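Local atomic coordinates of host Factor for Q beta (Staphylococcus aureus, PDB entry 1KQ1), a protein that binds RNA as a hexameric, Sm-like ring and acts as a pleiotropic regulator of translation. Residues C[14-19]-C[37-42]; C[44-49]-C[53-58]. One frame throughout, in Å; residues are numbered along the deposited sequence.

Interaction 1 (C[14-19]-C[37-42])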
loop_
_atom_site.group_PDB
_atom_site.type_symbol
_atom_site.label_atom_id
_atom_site.label_comp_id
_atom_site.label_asym_id
_atom_site.label_seq_id
_atom_site.Cartn_x
_atom_site.Cartn_y
_atom_site.Cartn_z
ATOM N N ASN C 14 -21.014 -2.502 16.817
ATOM C CA ASN C 14 -22.386 -2.931 16.527
ATOM C C ASN C 14 -22.350 -4.217 15.700
ATOM O O ASN C 14 -23.125 -5.132 15.962
ATOM C CB ASN C 14 -23.117 -1.870 15.751
ATOM C CG ASN C 14 -23.727 -0.807 16.654
ATOM O OD1 ASN C 14 -24.307 -1.126 17.696
ATOM N ND2 ASN C 14 -23.617 0.452 16.249
ATOM N N PHE C 15 -21.454 -4.297 14.704
ATOM C CA PHE C 15 -21.367 -5.521 13.913
ATOM C C PHE C 15 -21.061 -6.692 14.813
ATOM O O PHE C 15 -21.626 -7.769 14.643
ATOM C CB PHE C 15 -20.222 -5.460 12.848
ATOM C CG PHE C 15 -20.419 -4.456 11.755
ATOM C CD1 PHE C 15 -21.683 -3.987 11.410
ATOM C CD2 PHE C 15 -19.310 -3.978 11.051
ATOM C CE1 PHE C 15 -21.838 -3.050 10.385
ATOM C CE2 PHE C 15 -19.451 -3.049 10.037
ATOM C CZ PHE C 15 -20.707 -2.578 9.691
ATOM N N LYS C 16 -20.109 -6.503 15.737
ATOM C CA LYS C 16 -19.698 -7.526 16.654
ATOM C C LYS C 16 -20.849 -7.922 17.576
ATOM O O LYS C 16 -21.163 -9.109 17.742
ATOM C CB LYS C 16 -18.524 -7.018 17.505
ATOM C CG LYS C 16 -17.957 -8.001 18.470
ATOM C CD LYS C 16 -16.816 -7.393 19.275
ATOM C CE LYS C 16 -16.447 -8.224 20.472
ATOM N NZ LYS C 16 -15.599 -7.408 21.418
ATOM N N ALA C 17 -21.461 -6.916 18.183
ATOM C CA ALA C 17 -22.493 -7.241 19.163
ATOM C C ALA C 17 -23.688 -7.912 18.568
ATOM O O ALA C 17 -24.276 -8.799 19.208
ATOM C CB ALA C 17 -22.930 -5.995 19.888
ATOM N N ASN C 18 -24.049 -7.497 17.360
ATOM C CA ASN C 18 -25.220 -8.041 16.695
ATOM C C ASN C 18 -24.919 -9.268 15.823
ATOM O O ASN C 18 -25.824 -9.847 15.199
ATOM C CB ASN C 18 -25.868 -6.967 15.848
ATOM C CG ASN C 18 -26.411 -5.820 16.678
ATOM O OD1 ASN C 18 -26.326 -4.660 16.283
ATOM N ND2 ASN C 18 -26.984 -6.146 17.825
ATOM N N GLN C 19 -23.658 -9.686 15.817
ATOM C CA GLN C 19 -23.233 -10.842 14.978
ATOM C C GLN C 19 -23.720 -10.672 13.545
ATOM O O GLN C 19 -24.090 -11.648 12.872
ATOM C CB GLN C 19 -23.752 -12.158 15.561
ATOM C CG GLN C 19 -23.072 -12.485 16.893
ATOM C CD GLN C 19 -23.386 -13.880 17.397
ATOM O OE1 GLN C 19 -22.863 -14.870 16.891
ATOM N NE2 GLN C 19 -24.243 -13.961 18.403
ATOM N N GLU C 37 -15.969 -11.441 15.072
ATOM C CA GLU C 37 -15.948 -11.965 16.431
ATOM C C GLU C 37 -15.201 -11.058 17.368
ATOM O O GLU C 37 -15.592 -10.893 18.536
ATOM C CB GLU C 37 -15.304 -13.346 16.466
ATOM C CG GLU C 37 -16.075 -14.373 15.673
ATOM C CD GLU C 37 -17.510 -14.505 16.145
ATOM O OE1 GLU C 37 -17.762 -14.250 17.343
ATOM O OE2 GLU C 37 -18.379 -14.866 15.321
ATOM N N GLU C 38 -14.106 -10.480 16.889
ATOM C CA GLU C 38 -13.318 -9.573 17.691
ATOM C C GLU C 38 -12.515 -8.726 16.736
ATOM O O GLU C 38 -12.373 -9.081 15.569
ATOM C CB GLU C 38 -12.329 -10.352 18.559
ATOM C CG GLU C 38 -12.913 -11.493 19.340
ATOM C CD GLU C 38 -11.845 -12.278 20.056
ATOM O OE1 GLU C 38 -11.056 -11.658 20.810
ATOM O OE2 GLU C 38 -11.796 -13.512 19.866
ATOM N N TYR C 39 -11.986 -7.616 17.238
ATOM C CA TYR C 39 -11.152 -6.746 16.411
ATOM C C TYR C 39 -10.343 -5.843 17.321
ATOM O O TYR C 39 -10.670 -5.673 18.507
ATOM C CB TYR C 39 -12.047 -5.904 15.484
ATOM C CG TYR C 39 -12.885 -4.857 16.207
ATOM C CD1 TYR C 39 -12.350 -3.617 16.533
ATOM C CD2 TYR C 39 -14.185 -5.146 16.646
ATOM C CE1 TYR C 39 -13.057 -2.688 17.278
ATOM C CE2 TYR C 39 -14.901 -4.197 17.412
ATOM C CZ TYR C 39 -14.331 -2.983 17.715
ATOM O OH TYR C 39 -15.041 -2.018 18.448
ATOM N N ASP C 40 -9.256 -5.285 16.793
ATOM C CA ASP C 40 -8.497 -4.311 17.560
ATOM C C ASP C 40 -7.875 -3.331 16.573
ATOM O O ASP C 40 -8.303 -3.281 15.410
ATOM C CB ASP C 40 -7.451 -4.975 18.469
ATOM C CG ASP C 40 -6.341 -5.718 17.708
ATOM O OD1 ASP C 40 -6.126 -5.487 16.483
ATOM O OD2 ASP C 40 -5.649 -6.541 18.360
ATOM N N LYS C 41 -6.878 -2.557 16.994
ATOM C CA LYS C 41 -6.331 -1.573 16.074
ATOM C C LYS C 41 -5.672 -2.155 14.842
ATOM O O LYS C 41 -5.518 -1.442 13.863
ATOM C CB LYS C 41 -5.307 -0.669 16.764
ATOM C CG LYS C 41 -4.659 0.310 15.807
ATOM C CD LYS C 41 -5.699 1.206 15.153
ATOM C CE LYS C 41 -5.220 1.695 13.802
ATOM N NZ LYS C 41 -5.571 0.731 12.723
ATOM N N TYR C 42 -5.314 -3.420 14.867
ATOM C CA TYR C 42 -4.598 -3.937 13.699
ATOM C C TYR C 42 -5.284 -5.041 12.954
ATOM O O TYR C 42 -5.040 -5.204 11.745
ATOM C CB TYR C 42 -3.224 -4.457 14.109
ATOM C CG TYR C 42 -2.332 -3.387 14.649
ATOM C CD1 TYR C 42 -2.092 -2.230 13.912
ATOM C CD2 TYR C 42 -1.750 -3.510 15.905
ATOM C CE1 TYR C 42 -1.295 -1.210 14.411
ATOM C CE2 TYR C 42 -0.945 -2.488 16.418
ATOM C CZ TYR C 42 -0.725 -1.341 15.663
ATOM O OH TYR C 42 0.062 -0.317 16.157
HETATM O O HOH W 1 -13.110 -6.852 19.957
#
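With CG of Lys16 anti to its own nitrogen (chi1 -178°) and every later torsion extended, this lysine leaves the last turn of helix 7-17 as a straight rod directed at the end of strand 31-39. Tyr39 approaches from the strand with a different first torsion: CG sits between the backbone nitrogen and the carbonyl carbon (chi1 69°), and the two side chains cross at about a right angle. Lys16 CD comes within 4.2 Å of Tyr39 CE2, an oblique approach to the ring. The lysine's methylenes also graze the strand backbone, CE standing 3.4 Å from the carbonyl oxygen of Glu37.

No direct hydrogen bond links residues 14-19 to residues 37-42; a water bridges them. It accepts from Lys16 NZ at 2.9 Å and from the backbone N of Tyr39 at 3.0 Å, so the ammonium tip is tied to the strand's main chain. The same water sits 3.8 Å above one face of the Tyr39 ring, toward its rim. At the far end of that ring the phenol OH hydrogen-bonds Glu13 of the same helix, a second tie between the two elements. Just beyond, Asp40 OD1 accepts from Tyr42 N at 2.7 Å, closing an Asx turn. This is the Sm-like fold of Hfq, in which an N-terminal helix packs on a strongly bent antiparallel sheet.

Interaction 2 (C[44-49]-C[53-58])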
loop_
_atom_site.group_PDB
_atom_site.type_symbol
_atom_site.label_atom_id
_atom_site.label_comp_id
_atom_site.label_asym_id
_atom_site.label_seq_id
_atom_site.Cartn_x
_atom_site.Cartn_y
_atom_site.Cartn_z
ATOM N N VAL C 44 -8.857 -7.900 12.439
ATOM C CA VAL C 44 -10.266 -8.214 12.559
ATOM C C VAL C 44 -10.365 -9.730 12.451
ATOM O O VAL C 44 -9.790 -10.347 11.541
ATOM C CB VAL C 44 -11.095 -7.570 11.438
ATOM C CG1 VAL C 44 -12.595 -8.054 11.522
ATOM C CG2 VAL C 44 -11.021 -6.075 11.502
ATOM N N SER C 45 -11.062 -10.345 13.400
ATOM C CA SER C 45 -11.258 -11.778 13.397
ATOM C C SER C 45 -12.610 -12.053 12.751
ATOM O O SER C 45 -13.647 -11.664 13.315
ATOM C CB SER C 45 -11.235 -12.309 14.835
ATOM O OG SER C 45 -11.375 -13.717 14.820
ATOM N N LEU C 46 -12.623 -12.729 11.599
ATOM C CA LEU C 46 -13.866 -12.957 10.856
ATOM C C LEU C 46 -14.171 -14.430 10.797
ATOM O O LEU C 46 -13.363 -15.213 10.337
ATOM C CB LEU C 46 -13.768 -12.373 9.430
ATOM C CG LEU C 46 -15.058 -12.287 8.597
ATOM C CD1 LEU C 46 -15.917 -11.141 9.145
ATOM C CD2 LEU C 46 -14.726 -12.092 7.133
ATOM N N ASN C 47 -15.352 -14.795 11.298
ATOM C CA ASN C 47 -15.817 -16.178 11.358
ATOM C C ASN C 47 -16.675 -16.380 10.123
ATOM O O ASN C 47 -17.728 -15.746 9.938
ATOM C CB ASN C 47 -16.611 -16.334 12.663
ATOM C CG ASN C 47 -17.368 -17.653 12.762
ATOM O OD1 ASN C 47 -17.988 -17.943 13.791
ATOM N ND2 ASN C 47 -17.341 -18.438 11.705
ATOM N N SER C 48 -16.177 -17.225 9.227
ATOM C CA SER C 48 -16.873 -17.473 7.985
ATOM C C SER C 48 -17.282 -18.931 7.962
ATOM O O SER C 48 -17.005 -19.678 8.901
ATOM C CB SER C 48 -15.962 -17.190 6.783
ATOM O OG SER C 48 -15.642 -15.804 6.719
ATOM N N GLN C 49 -17.928 -19.315 6.876
ATOM C CA GLN C 49 -18.391 -20.686 6.714
ATOM C C GLN C 49 -17.222 -21.653 6.519
ATOM O O GLN C 49 -16.522 -21.617 5.501
ATOM C CB GLN C 49 -19.364 -20.773 5.529
ATOM C CG GLN C 49 -18.816 -20.336 4.164
ATOM C CD GLN C 49 -18.758 -18.817 3.961
ATOM O OE1 GLN C 49 -18.514 -18.342 2.848
ATOM N NE2 GLN C 49 -18.974 -18.055 5.033
ATOM N N HIS C 53 -10.878 -16.395 9.725
ATOM C CA HIS C 53 -9.899 -15.506 9.112
ATOM C C HIS C 53 -9.411 -14.447 10.068
ATOM O O HIS C 53 -10.194 -13.811 10.795
ATOM C CB HIS C 53 -10.497 -14.752 7.937
ATOM C CG HIS C 53 -11.230 -15.603 6.947
ATOM N ND1 HIS C 53 -10.580 -16.292 5.947
ATOM C CD2 HIS C 53 -12.554 -15.783 6.730
ATOM C CE1 HIS C 53 -11.470 -16.859 5.155
ATOM N NE2 HIS C 53 -12.675 -16.566 5.606
ATOM N N LEU C 54 -8.111 -14.206 10.066
ATOM C CA LEU C 54 -7.554 -13.125 10.872
ATOM C C LEU C 54 -7.074 -12.139 9.774
ATOM O O LEU C 54 -6.118 -12.440 9.047
ATOM C CB LEU C 54 -6.356 -13.597 11.690
ATOM C CG LEU C 54 -5.738 -12.501 12.538
ATOM C CD1 LEU C 54 -6.811 -12.000 13.550
ATOM C CD2 LEU C 54 -4.498 -13.056 13.242
ATOM N N ILE C 55 -7.736 -10.990 9.689
ATOM C CA ILE C 55 -7.511 -10.005 8.608
ATOM C C ILE C 55 -6.810 -8.778 9.089
ATOM O O ILE C 55 -7.139 -8.223 10.159
ATOM C CB ILE C 55 -8.884 -9.586 8.028
ATOM C CG1 ILE C 55 -9.658 -10.807 7.501
ATOM C CG2 ILE C 55 -8.692 -8.593 6.933
ATOM C CD1 ILE C 55 -11.179 -10.462 7.210
ATOM N N TYR C 56 -5.799 -8.342 8.343
ATOM C CA TYR C 56 -5.171 -7.097 8.726
ATOM C C TYR C 56 -5.980 -5.899 8.226
ATOM O O TYR C 56 -6.367 -5.823 7.041
ATOM C CB TYR C 56 -3.726 -6.957 8.171
ATOM C CG TYR C 56 -2.695 -7.746 8.914
ATOM C CD1 TYR C 56 -2.346 -7.423 10.220
ATOM C CD2 TYR C 56 -2.078 -8.833 8.302
ATOM C CE1 TYR C 56 -1.411 -8.191 10.903
ATOM C CE2 TYR C 56 -1.119 -9.597 8.982
ATOM C CZ TYR C 56 -0.812 -9.258 10.283
ATOM O OH TYR C 56 0.083 -10.042 10.987
ATOM N N LYS C 57 -6.250 -4.942 9.137
ATOM C CA LYS C 57 -6.970 -3.766 8.693
ATOM C C LYS C 57 -6.251 -3.043 7.551
ATOM O O LYS C 57 -6.884 -2.393 6.708
ATOM C CB LYS C 57 -7.186 -2.773 9.864
ATOM C CG LYS C 57 -8.363 -3.088 10.777
ATOM C CD LYS C 57 -8.527 -1.929 11.783
ATOM C CE LYS C 57 -9.790 -2.067 12.651
ATOM N NZ LYS C 57 -9.924 -0.942 13.692
ATOM N N HIS C 58 -4.911 -3.140 7.502
ATOM C CA HIS C 58 -4.215 -2.458 6.428
ATOM C C HIS C 58 -4.589 -3.002 5.057
ATOM O O HIS C 58 -4.371 -2.317 4.045
ATOM C CB HIS C 58 -2.669 -2.476 6.631
ATOM C CG HIS C 58 -2.034 -3.841 6.620
ATOM N ND1 HIS C 58 -1.190 -4.256 7.632
ATOM C CD2 HIS C 58 -2.036 -4.836 5.698
ATOM C CE1 HIS C 58 -0.707 -5.453 7.343
ATOM N NE2 HIS C 58 -1.206 -5.836 6.175
#
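His53 meets Leu46 as the first pair of an antiparallel ladder, the hairpin of strands 43-48 and 51-56 within the Sm fold. Its N donates to Leu46 O and its O accepts from Leu46 N, each at 2.8 Å, so the pair is closed by two backbone bonds. The imidazole, with CG lying beside the backbone nitrogen (chi1 -49°), reaches past Leu46 toward Ser48, while ND1 is held by Thr64 of a neighbouring subunit. Ser48 OG, hydrogen-bonded to Lys33 O, lies in the plane of the His53 ring at its edge, 3.1 Å from CD2.

Leu54 follows as the non-hydrogen-bonded partner of Ser45, both side chains lying on the other face of the sheet from Val44, Leu46, His53 and Ile55. Across this step the CA of Ser45 makes a CA-H...O contact of 3.5 Å with His53 O.

Ile55 restores the hydrogen-bonded register: its N donates to Val44 O at 2.8 Å, and its O takes Val44 N at 2.9 Å. Its CD1 lies against Leu46 CD2, 3.9 Å away, two branched side chains meeting on the face that also carries Val44 and His53. Residues 53-55 also pair with a strand of that neighbouring subunit, carrying the sheet across the interface.

Lys57, past the strand, runs out extended to Gln8 of its own chain and crosses the Val44 side chain at about a right angle, its CG 4.1 Å from Val44 CG2.

In the fold
Interaction 1 closes before interaction 2 opens along the chain, and their centres lie about 10 Å apart. They meet in one five-stranded antiparallel sheet, where strands 31-39 and 43-48 are neighbours: the first contact fastens helix 7-17 to the end of the former, the second pairs the latter with strand 51-56. Backbone bonds probably run between them, from Ser45 N to Glu38 O and from Lys57 N to Tyr42 O. Both reach the same neighbouring subunit, the first by side-chain packing and the second by a continued ladder. The pair illustrates how a small Sm-like subunit combines a helix-covered sheet with an outer strand used for building the hexamer.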